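Local coordinates for protein elongation factor G (Thermus thermophilus, PDB 2DY1) that binds GTP with a magnesium ion and probably acts as a GTPase in the translocation step of protein synthesis, at residues R129-D137 against L247-R257; L325-L336 against E340-P351. All blocks are in the same frame, centred on the assembly; numbering follows the deposited sequence.

Contact 1 (R129-D137 against L247-R257); sequences RMVVVTKLD and LYPVALASGER. With GTP (guanosine-5'-triphosphate), chain C.
Backbone bonds join V131 and V133 to P249, A251 and A253, pairing strands 129-134 and 248-252 in parallel within the P-loop GTPase sheet. V131 N gives to P249 O at 2.8 Å, nearly straight at 172°, and A251 N, V133 N and A253 N continue the alternation. Apolar packing follows the two faces: V131, V133, V250 and L252 turn to the side of helix 142-153, while M130 and A251, the latter small, apolar and buried, meet L267 of helix 261-271. The L252 chain swings CG away from its own amide nitrogen (chi1 -177°), which lets CD1 meet L136 CD2 at 3.9 Å.

At the opening end the edge of the Y248 ring reaches over one face of the R129 guanidinium, CE2 lying 3.5 Å above the guanidinium plane, the planes 51° apart. R129 NE gives to L127 O, NH1 forms a salt bridge with E123, and a water joins NH2 to Y248 OH; the Y248 ring meets W119 edge-to-face. With alanine instead of Y248, the guanidinium face would probably lose its ring and the water the hydroxyl that helps hold it.

Polar groups gather around guanine. D137 OD1 accepts from GTP N1 at 2.7 Å and OD2 from N2, while S254 OG gives to O6 at 2.6 Å and K135 N to the same oxygen. R257 N bonds S254 OG in an ST motif, and GTP O2' gives to E256 OE1. A carboxylate reading N1 and N2 beside donors reading O6 selects guanine over adenine.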
loop_
_atom_site.group_PDB
_atom_site.type_symbol
_atom_site.label_atom_id
_atom_site.label_comp_id
_atom_site.label_asym_id
_atom_site.label_seq_id
_atom_site.Cartn_x
_atom_site.Cartn_y
_atom_site.Cartn_z
ATOM N N ARG A 129 11.886 -16.549 -5.310
ATOM C CA ARG A 129 10.848 -16.850 -4.334
ATOM C C ARG A 129 10.963 -18.293 -3.857
ATOM O O ARG A 129 11.310 -19.194 -4.629
ATOM C CB ARG A 129 9.452 -16.653 -4.940
ATOM C CG ARG A 129 8.919 -15.213 -4.905
ATOM C CD ARG A 129 8.233 -14.893 -6.224
ATOM N NE ARG A 129 9.274 -14.727 -7.243
ATOM C CZ ARG A 129 9.092 -14.926 -8.540
ATOM N NH1 ARG A 129 7.903 -15.303 -9.001
ATOM N NH2 ARG A 129 10.111 -14.760 -9.374
ATOM N N MET A 130 10.716 -18.491 -2.567
ATOM C CA MET A 130 10.707 -19.817 -1.940
ATOM C C MET A 130 9.397 -19.811 -1.154
ATOM O O MET A 130 8.957 -18.758 -0.720
ATOM C CB MET A 130 11.909 -19.971 -0.986
ATOM C CG MET A 130 11.823 -21.059 0.059
ATOM S SD MET A 130 13.298 -20.946 1.151
ATOM C CE MET A 130 14.510 -21.480 -0.032
ATOM N N VAL A 131 8.758 -20.970 -1.018
ATOM C CA VAL A 131 7.501 -21.078 -0.273
ATOM C C VAL A 131 7.751 -21.871 0.987
ATOM O O VAL A 131 8.509 -22.840 0.962
ATOM C CB VAL A 131 6.448 -21.885 -1.085
ATOM C CG1 VAL A 131 5.209 -22.194 -0.228
ATOM C CG2 VAL A 131 6.037 -21.104 -2.331
ATOM N N VAL A 132 7.134 -21.465 2.096
ATOM C CA VAL A 132 7.217 -22.264 3.317
ATOM C C VAL A 132 5.774 -22.572 3.714
ATOM O O VAL A 132 4.948 -21.675 3.870
ATOM C CB VAL A 132 8.017 -21.569 4.487
ATOM C CG1 VAL A 132 7.466 -20.202 4.822
ATOM C CG2 VAL A 132 8.005 -22.483 5.717
ATOM N N VAL A 133 5.466 -23.862 3.825
ATOM C CA VAL A 133 4.115 -24.301 4.171
ATOM C C VAL A 133 4.003 -24.489 5.665
ATOM O O VAL A 133 4.713 -25.304 6.276
ATOM C CB VAL A 133 3.780 -25.619 3.459
ATOM C CG1 VAL A 133 2.386 -26.096 3.907
ATOM C CG2 VAL A 133 3.829 -25.409 1.946
ATOM N N THR A 134 3.095 -23.706 6.241
ATOM C CA THR A 134 2.836 -23.708 7.679
ATOM C C THR A 134 1.501 -24.358 8.013
ATOM O O THR A 134 0.730 -24.700 7.130
ATOM C CB THR A 134 2.737 -22.278 8.185
ATOM O OG1 THR A 134 1.667 -21.622 7.476
ATOM C CG2 THR A 134 4.065 -21.533 7.945
ATOM N N LYS A 135 1.252 -24.509 9.312
ATOM C CA LYS A 135 -0.019 -25.033 9.815
ATOM C C LYS A 135 -0.477 -26.411 9.338
ATOM O O LYS A 135 -1.675 -26.724 9.399
ATOM C CB LYS A 135 -1.129 -24.005 9.528
ATOM C CG LYS A 135 -0.873 -22.642 10.163
ATOM C CD LYS A 135 -2.105 -21.722 10.019
ATOM C CE LYS A 135 -1.969 -20.445 10.852
ATOM N NZ LYS A 135 -3.240 -19.629 10.889
ATOM N N LEU A 136 0.444 -27.246 8.860
ATOM C CA LEU A 136 0.009 -28.569 8.423
ATOM C C LEU A 136 -0.542 -29.364 9.624
ATOM O O LEU A 136 -1.318 -30.309 9.434
ATOM C CB LEU A 136 1.164 -29.330 7.757
ATOM C CG LEU A 136 0.798 -30.681 7.120
ATOM C CD1 LEU A 136 -0.187 -30.455 5.982
ATOM C CD2 LEU A 136 2.053 -31.387 6.607
ATOM N N ASP A 137 -0.182 -28.969 10.842
ATOM C CA ASP A 137 -0.655 -29.680 12.036
ATOM C C ASP A 137 -2.157 -29.538 12.206
ATOM O O ASP A 137 -2.778 -30.295 12.967
ATOM C CB ASP A 137 0.056 -29.185 13.300
ATOM C CG ASP A 137 -0.118 -27.689 13.525
ATOM O OD1 ASP A 137 0.241 -26.909 12.607
ATOM O OD2 ASP A 137 -0.601 -27.300 14.618
ATOM N N LEU A 247 12.991 -21.692 -10.506
ATOM C CA LEU A 247 12.483 -22.750 -9.638
ATOM C C LEU A 247 12.138 -22.095 -8.310
ATOM O O LEU A 247 12.847 -21.205 -7.859
ATOM C CB LEU A 247 13.521 -23.838 -9.406
ATOM C CG LEU A 247 13.864 -24.773 -10.588
ATOM C CD1 LEU A 247 14.941 -25.758 -10.135
ATOM C CD2 LEU A 247 12.609 -25.500 -11.071
ATOM N N TYR A 248 11.065 -22.567 -7.688
ATOM C CA TYR A 248 10.616 -22.024 -6.407
ATOM C C TYR A 248 10.615 -23.166 -5.387
ATOM O O TYR A 248 9.685 -23.965 -5.354
ATOM C CB TYR A 248 9.196 -21.473 -6.555
ATOM C CG TYR A 248 9.045 -20.473 -7.689
ATOM C CD1 TYR A 248 8.047 -20.636 -8.648
ATOM C CD2 TYR A 248 9.906 -19.376 -7.804
ATOM C CE1 TYR A 248 7.903 -19.739 -9.705
ATOM C CE2 TYR A 248 9.770 -18.477 -8.856
ATOM C CZ TYR A 248 8.765 -18.671 -9.802
ATOM O OH TYR A 248 8.641 -17.781 -10.850
ATOM N N PRO A 249 11.645 -23.249 -4.535
ATOM C CA PRO A 249 11.677 -24.336 -3.547
ATOM C C PRO A 249 10.484 -24.258 -2.604
ATOM O O PRO A 249 10.059 -23.157 -2.253
ATOM C CB PRO A 249 12.971 -24.094 -2.782
ATOM C CG PRO A 249 13.819 -23.267 -3.727
ATOM C CD PRO A 249 12.809 -22.356 -4.388
ATOM N N VAL A 250 9.957 -25.421 -2.211
ATOM C CA VAL A 250 8.841 -25.471 -1.271
ATOM C C VAL A 250 9.311 -26.244 -0.043
ATOM O O VAL A 250 9.667 -27.429 -0.119
ATOM C CB VAL A 250 7.614 -26.196 -1.875
ATOM C CG1 VAL A 250 6.452 -26.207 -0.863
ATOM C CG2 VAL A 250 7.177 -25.515 -3.152
ATOM N N ALA A 251 9.320 -25.559 1.093
ATOM C CA ALA A 251 9.745 -26.137 2.351
ATOM C C ALA A 251 8.540 -26.264 3.280
ATOM O O ALA A 251 7.507 -25.635 3.068
ATOM C CB ALA A 251 10.808 -25.244 3.004
ATOM N N LEU A 252 8.700 -27.102 4.289
ATOM C CA LEU A 252 7.658 -27.323 5.276
ATOM C C LEU A 252 8.220 -26.964 6.644
ATOM O O LEU A 252 9.253 -27.509 7.055
ATOM C CB LEU A 252 7.265 -28.813 5.227
ATOM C CG LEU A 252 6.161 -29.454 6.051
ATOM C CD1 LEU A 252 4.823 -28.750 5.858
ATOM C CD2 LEU A 252 6.068 -30.915 5.587
ATOM N N ALA A 253 7.555 -26.055 7.363
ATOM C CA ALA A 253 8.027 -25.686 8.698
ATOM C C ALA A 253 6.891 -25.039 9.471
ATOM O O ALA A 253 5.998 -24.439 8.881
ATOM C CB ALA A 253 9.222 -24.707 8.610
ATOM N N SER A 254 6.931 -25.178 10.793
ATOM C CA SER A 254 5.915 -24.577 11.651
ATOM C C SER A 254 6.603 -24.034 12.898
ATOM O O SER A 254 7.324 -24.752 13.580
ATOM C CB SER A 254 4.878 -25.606 12.084
ATOM O OG SER A 254 4.118 -25.098 13.173
ATOM N N GLY A 255 6.391 -22.751 13.188
ATOM C CA GLY A 255 7.001 -22.212 14.390
ATOM C C GLY A 255 6.202 -22.610 15.623
ATOM O O GLY A 255 6.727 -22.629 16.725
ATOM N N GLU A 256 4.937 -22.982 15.413
ATOM C CA GLU A 256 4.050 -23.359 16.523
ATOM C C GLU A 256 4.380 -24.772 16.998
ATOM O O GLU A 256 4.467 -25.024 18.188
ATOM C CB GLU A 256 2.600 -23.280 16.057
ATOM C CG GLU A 256 1.558 -23.384 17.150
ATOM C CD GLU A 256 1.463 -22.116 17.963
ATOM O OE1 GLU A 256 1.515 -21.021 17.354
ATOM O OE2 GLU A 256 1.329 -22.213 19.204
ATOM N N ARG A 257 4.590 -25.688 16.055
ATOM C CA ARG A 257 4.937 -27.072 16.394
ATOM C C ARG A 257 6.457 -27.258 16.507
ATOM O O ARG A 257 6.927 -28.335 16.868
ATOM C CB ARG A 257 4.412 -28.029 15.309
ATOM C CG ARG A 257 2.923 -27.996 15.057
ATOM C CD ARG A 257 2.173 -28.482 16.277
ATOM N NE ARG A 257 2.629 -29.809 16.663
ATOM C CZ ARG A 257 2.392 -30.369 17.846
ATOM N NH1 ARG A 257 1.700 -29.711 18.768
ATOM N NH2 ARG A 257 2.854 -31.585 18.110
HETATM P PG GTP C . -0.034 -11.451 10.001
HETATM O O1G GTP C . -1.380 -10.862 10.653
HETATM O O2G GTP C . 1.230 -10.671 10.609
HETATM O O3G GTP C . -0.050 -11.428 8.521
HETATM O O3B GTP C . -0.008 -12.953 10.583
HETATM P PB GTP C . 1.276 -13.915 10.581
HETATM O O1B GTP C . 1.452 -14.469 9.218
HETATM O O2B GTP C . 2.429 -13.210 11.192
HETATM O O3A GTP C . 0.760 -15.138 11.482
HETATM P PA GTP C . 1.020 -15.267 13.059
HETATM O O1A GTP C . 2.414 -15.708 13.283
HETATM O O2A GTP C . 0.551 -14.029 13.724
HETATM O "O5'" GTP C . 0.060 -16.488 13.472
HETATM C "C5'" GTP C . -1.350 -16.265 13.516
HETATM C "C4'" GTP C . -2.033 -17.403 14.273
HETATM O "O4'" GTP C . -1.597 -18.625 13.653
HETATM C "C3'" GTP C . -1.529 -17.445 15.717
HETATM O "O3'" GTP C . -2.566 -17.956 16.559
HETATM C "C2'" GTP C . -0.371 -18.438 15.640
HETATM O "O2'" GTP C . -0.216 -19.084 16.908
HETATM C "C1'" GTP C . -0.980 -19.440 14.661
HETATM N N9 GTP C . 0.030 -20.316 14.025
HETATM C C8 GTP C . 1.118 -19.912 13.371
HETATM N N7 GTP C . 1.720 -20.960 12.815
HETATM C C5 GTP C . 1.016 -22.046 13.120
HETATM C C6 GTP C . 1.158 -23.398 12.826
HETATM O O6 GTP C . 2.065 -23.811 12.104
HETATM N N1 GTP C . 0.216 -24.298 13.340
HETATM C C2 GTP C . -0.842 -23.828 14.127
HETATM N N2 GTP C . -1.741 -24.679 14.616
HETATM N N3 GTP C . -0.949 -22.516 14.386
HETATM C C4 GTP C . -0.058 -21.638 13.904
HETATM O O HOH W 1 13.150 -18.291 -7.511
HETATM O O HOH W 2 10.254 -15.818 -12.053
#

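Contact 2 (L325-L336 against E340-P351); sequences LPHLYVPMGKDL and EEAEAGFVLGVP
Y329 and G349 meet where strands 328-332 and 347-350 cross steeply, at 105°, with one direct hydrogen bond: G349 N gives to Y329 O at 2.8 Å, from above the carbonyl plane. The same oxygen takes a CA-H contact from L348, whose CD2 also comes to 3.4 Å from it. Glycine suits the crossing because a side chain on G349 would run into L336 CD2, which lies 3.9 Å from its CA.

Packing is close on the inner side. P331 lays CD 3.3 Å from V347 O, a buried carbonyl oxygen with no polar partner in the model, and its CG reaches V347 CG1. V330, whose CG2 stands anti to the carbonyl carbon, sets that methyl 3.7 Å from F346 CD2; A342 CA and E343 N lie over the rim of one face of the F346 ring. L328, with its branched apolar end, reaches both parts of 340-351, CD1 against E341 CA and CD2 against L348 CD1.

The outer side is looser and wetter. A water replaces a second direct bond, accepting from Y329 N and giving to G349 O at 2.8 Å. Beside it P351 CD rests 3.7 Å from Y329 CD2, the side chains crossing at about a right angle, and L336 CD1 touches P351 CB at 4.1 Å.

In the beta-barrel of domain 2, as in translational GTPases, the crossing joins hairpin 323-343 to edge strand 347-350, which pairs with 298-307. Strands 65-71 and 74-80 of the GTP-binding domain abut it: V330 meets P68 and F77, P331 and V347 meet V66, and F346 also meets F77.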
loop_
_atom_site.group_PDB
_atom_site.type_symbol
_atom_site.label_atom_id
_atom_site.label_comp_id
_atom_site.label_asym_id
_atom_site.label_seq_id
_atom_site.Cartn_x
_atom_site.Cartn_y
_atom_site.Cartn_z
ATOM N N LEU A 325 27.587 8.075 10.095
ATOM C CA LEU A 325 27.153 6.959 10.941
ATOM C C LEU A 325 28.227 6.665 11.975
ATOM O O LEU A 325 29.006 5.735 11.830
ATOM C CB LEU A 325 26.916 5.721 10.062
ATOM C CG LEU A 325 25.849 5.844 8.963
ATOM C CD1 LEU A 325 25.780 4.565 8.138
ATOM C CD2 LEU A 325 24.495 6.134 9.596
ATOM N N PRO A 326 28.289 7.476 13.043
ATOM C CA PRO A 326 29.300 7.259 14.077
ATOM C C PRO A 326 29.169 5.900 14.759
ATOM O O PRO A 326 30.163 5.320 15.214
ATOM C CB PRO A 326 29.091 8.452 15.020
ATOM C CG PRO A 326 27.649 8.792 14.837
ATOM C CD PRO A 326 27.446 8.642 13.347
ATOM N N HIS A 327 27.941 5.395 14.813
ATOM C CA HIS A 327 27.676 4.081 15.391
ATOM C C HIS A 327 26.802 3.321 14.406
ATOM O O HIS A 327 25.944 3.906 13.733
ATOM C CB HIS A 327 26.935 4.198 16.728
ATOM C CG HIS A 327 27.711 4.911 17.790
ATOM N ND1 HIS A 327 28.664 4.284 18.565
ATOM C CD2 HIS A 327 27.712 6.211 18.169
ATOM C CE1 HIS A 327 29.222 5.169 19.372
ATOM N NE2 HIS A 327 28.664 6.345 19.150
ATOM N N LEU A 328 27.044 2.024 14.301
ATOM C CA LEU A 328 26.260 1.169 13.417
ATOM C C LEU A 328 25.394 0.288 14.303
ATOM O O LEU A 328 25.890 -0.277 15.273
ATOM C CB LEU A 328 27.177 0.277 12.579
ATOM C CG LEU A 328 28.173 1.024 11.674
ATOM C CD1 LEU A 328 29.006 0.017 10.917
ATOM C CD2 LEU A 328 27.436 1.939 10.696
ATOM N N TYR A 329 24.105 0.178 13.968
ATOM C CA TYR A 329 23.200 -0.662 14.753
ATOM C C TYR A 329 22.368 -1.540 13.845
ATOM O O TYR A 329 21.926 -1.081 12.794
ATOM C CB TYR A 329 22.194 0.181 15.543
ATOM C CG TYR A 329 22.781 1.191 16.482
ATOM C CD1 TYR A 329 23.180 0.823 17.758
ATOM C CD2 TYR A 329 22.953 2.510 16.084
ATOM C CE1 TYR A 329 23.747 1.760 18.624
ATOM C CE2 TYR A 329 23.507 3.448 16.934
ATOM C CZ TYR A 329 23.903 3.061 18.201
ATOM O OH TYR A 329 24.457 3.998 19.038
ATOM N N VAL A 330 22.154 -2.780 14.270
ATOM C CA VAL A 330 21.297 -3.712 13.542
ATOM C C VAL A 330 20.047 -3.798 14.410
ATOM O O VAL A 330 20.134 -3.959 15.628
ATOM C CB VAL A 330 21.925 -5.106 13.428
ATOM C CG1 VAL A 330 20.879 -6.093 12.981
ATOM C CG2 VAL A 330 23.086 -5.093 12.404
ATOM N N PRO A 331 18.861 -3.702 13.792
ATOM C CA PRO A 331 17.615 -3.772 14.560
ATOM C C PRO A 331 17.109 -5.191 14.770
ATOM O O PRO A 331 17.303 -6.070 13.934
ATOM C CB PRO A 331 16.644 -2.963 13.720
ATOM C CG PRO A 331 17.124 -3.188 12.317
ATOM C CD PRO A 331 18.623 -3.299 12.397
ATOM N N MET A 332 16.520 -5.414 15.943
ATOM C CA MET A 332 15.892 -6.699 16.264
ATOM C C MET A 332 14.589 -6.219 16.858
ATOM O O MET A 332 14.518 -5.879 18.045
ATOM C CB MET A 332 16.674 -7.509 17.296
ATOM C CG MET A 332 15.958 -8.802 17.664
ATOM S SD MET A 332 16.997 -9.934 18.620
ATOM C CE MET A 332 18.048 -10.522 17.393
ATOM N N GLY A 333 13.552 -6.191 16.037
ATOM C CA GLY A 333 12.296 -5.646 16.529
ATOM C C GLY A 333 12.567 -4.195 16.910
ATOM O O GLY A 333 13.200 -3.439 16.158
ATOM N N LYS A 334 12.107 -3.784 18.086
ATOM C CA LYS A 334 12.309 -2.411 18.515
ATOM C C LYS A 334 13.686 -2.098 19.085
ATOM O O LYS A 334 13.977 -0.927 19.358
ATOM C CB LYS A 334 11.244 -2.033 19.556
ATOM C CG LYS A 334 11.480 -2.532 20.982
ATOM C CD LYS A 334 10.255 -2.188 21.830
ATOM C CE LYS A 334 10.450 -2.629 23.266
ATOM N NZ LYS A 334 9.230 -2.273 24.062
ATOM N N ASP A 335 14.532 -3.117 19.261
ATOM C CA ASP A 335 15.867 -2.910 19.841
ATOM C C ASP A 335 16.920 -2.610 18.777
ATOM O O ASP A 335 16.812 -3.077 17.647
ATOM C CB ASP A 335 16.292 -4.145 20.644
ATOM C CG ASP A 335 15.479 -4.324 21.925
ATOM O OD1 ASP A 335 14.728 -5.309 22.039
ATOM O OD2 ASP A 335 15.594 -3.468 22.815
ATOM N N LEU A 336 17.911 -1.789 19.126
ATOM C CA LEU A 336 19.008 -1.484 18.202
ATOM C C LEU A 336 20.253 -2.072 18.839
ATOM O O LEU A 336 20.609 -1.714 19.968
ATOM C CB LEU A 336 19.176 0.023 18.008
ATOM C CG LEU A 336 18.081 0.753 17.232
ATOM C CD1 LEU A 336 18.442 2.220 17.082
ATOM C CD2 LEU A 336 17.914 0.098 15.864
ATOM N N GLU A 340 30.169 -3.581 14.961
ATOM C CA GLU A 340 31.402 -2.904 14.601
ATOM C C GLU A 340 31.679 -2.851 13.104
ATOM O O GLU A 340 32.679 -2.265 12.688
ATOM C CB GLU A 340 32.582 -3.545 15.334
ATOM C CG GLU A 340 32.430 -3.529 16.851
ATOM C CD GLU A 340 32.004 -2.171 17.393
ATOM O OE1 GLU A 340 32.694 -1.166 17.109
ATOM O OE2 GLU A 340 30.973 -2.109 18.105
ATOM N N GLU A 341 30.814 -3.468 12.300
ATOM C CA GLU A 341 30.958 -3.416 10.854
ATOM C C GLU A 341 29.644 -3.864 10.255
ATOM O O GLU A 341 28.854 -4.521 10.928
ATOM C CB GLU A 341 32.066 -4.348 10.356
ATOM C CG GLU A 341 31.765 -5.826 10.538
ATOM C CD GLU A 341 32.899 -6.717 10.048
ATOM O OE1 GLU A 341 33.726 -6.242 9.234
ATOM O OE2 GLU A 341 32.953 -7.895 10.466
ATOM N N ALA A 342 29.420 -3.497 9.004
ATOM C CA ALA A 342 28.217 -3.901 8.287
ATOM C C ALA A 342 28.641 -4.241 6.866
ATOM O O ALA A 342 29.445 -3.531 6.267
ATOM C CB ALA A 342 27.212 -2.789 8.286
ATOM N N GLU A 343 28.114 -5.327 6.324
ATOM C CA GLU A 343 28.481 -5.748 4.969
ATOM C C GLU A 343 27.207 -5.753 4.139
ATOM O O GLU A 343 26.114 -5.683 4.694
ATOM C CB GLU A 343 29.047 -7.172 4.989
ATOM C CG GLU A 343 30.167 -7.417 5.979
ATOM C CD GLU A 343 30.486 -8.892 6.102
ATOM O OE1 GLU A 343 30.922 -9.493 5.097
ATOM O OE2 GLU A 343 30.289 -9.451 7.202
ATOM N N ALA A 344 27.329 -5.871 2.823
ATOM C CA ALA A 344 26.130 -5.887 1.978
ATOM C C ALA A 344 25.209 -7.002 2.481
ATOM O O ALA A 344 25.657 -8.117 2.769
ATOM C CB ALA A 344 26.517 -6.131 0.510
ATOM N N GLY A 345 23.916 -6.678 2.574
ATOM C CA GLY A 345 22.936 -7.629 3.081
ATOM C C GLY A 345 22.427 -7.173 4.447
ATOM O O GLY A 345 21.315 -7.509 4.859
ATOM N N PHE A 346 23.248 -6.412 5.157
ATOM C CA PHE A 346 22.831 -5.904 6.462
ATOM C C PHE A 346 21.685 -4.919 6.336
ATOM O O PHE A 346 21.509 -4.235 5.315
ATOM C CB PHE A 346 23.974 -5.132 7.149
ATOM C CG PHE A 346 24.856 -5.968 8.021
ATOM C CD1 PHE A 346 25.504 -7.090 7.512
ATOM C CD2 PHE A 346 25.044 -5.632 9.371
ATOM C CE1 PHE A 346 26.323 -7.870 8.323
ATOM C CE2 PHE A 346 25.861 -6.409 10.197
ATOM C CZ PHE A 346 26.505 -7.531 9.676
ATOM N N VAL A 347 20.896 -4.867 7.409
ATOM C CA VAL A 347 19.860 -3.876 7.550
ATOM C C VAL A 347 20.310 -3.152 8.808
ATOM O O VAL A 347 20.644 -3.777 9.814
ATOM C CB VAL A 347 18.471 -4.490 7.772
ATOM C CG1 VAL A 347 17.502 -3.395 8.242
ATOM C CG2 VAL A 347 17.980 -5.095 6.451
ATOM N N LEU A 348 20.388 -1.831 8.718
ATOM C CA LEU A 348 20.807 -1.022 9.849
ATOM C C LEU A 348 19.684 -0.151 10.354
ATOM O O LEU A 348 18.806 0.243 9.590
ATOM C CB LEU A 348 21.952 -0.101 9.436
ATOM C CG LEU A 348 23.230 -0.802 8.959
ATOM C CD1 LEU A 348 24.219 0.266 8.494
ATOM C CD2 LEU A 348 23.838 -1.619 10.071
ATOM N N GLY A 349 19.719 0.153 11.650
ATOM C CA GLY A 349 18.735 1.061 12.214
ATOM C C GLY A 349 19.538 2.302 12.569
ATOM O O GLY A 349 20.502 2.196 13.331
ATOM N N VAL A 350 19.163 3.453 12.030
ATOM C CA VAL A 350 19.882 4.709 12.286
ATOM C C VAL A 350 19.033 5.575 13.214
ATOM O O VAL A 350 17.970 6.025 12.814
ATOM C CB VAL A 350 20.116 5.471 10.944
ATOM C CG1 VAL A 350 20.892 6.761 11.180
ATOM C CG2 VAL A 350 20.877 4.580 9.966
ATOM N N PRO A 351 19.480 5.795 14.466
ATOM C CA PRO A 351 18.705 6.630 15.402
ATOM C C PRO A 351 18.901 8.120 15.128
ATOM O O PRO A 351 19.774 8.495 14.346
ATOM C CB PRO A 351 19.239 6.198 16.760
ATOM C CG PRO A 351 20.695 5.976 16.464
ATOM C CD PRO A 351 20.637 5.185 15.148
HETATM O O HOH W 3 23.074 2.216 12.217
#

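Overall arrangement
Contact 1 lies in the GTP-binding domain and contact 2 in domain 2, in series along the chain. Their centres are 29 Å apart and their nearest atoms about 16 Å, so neither touches the other. Contact 1 supplies the guanine end of the pocket; its T134 also hydrogen-bonds the backbone of S20 in the P-loop, with its side chain about 11 Å from the magnesium ion, which T23 and T61 help bind. Contact 2 is away from these sites. The two are nevertheless linked through one sheet: strand 129-134 stands among its central strands, while strands 65-71 and 74-80, toward one border, carry the residues that pack on contact 2.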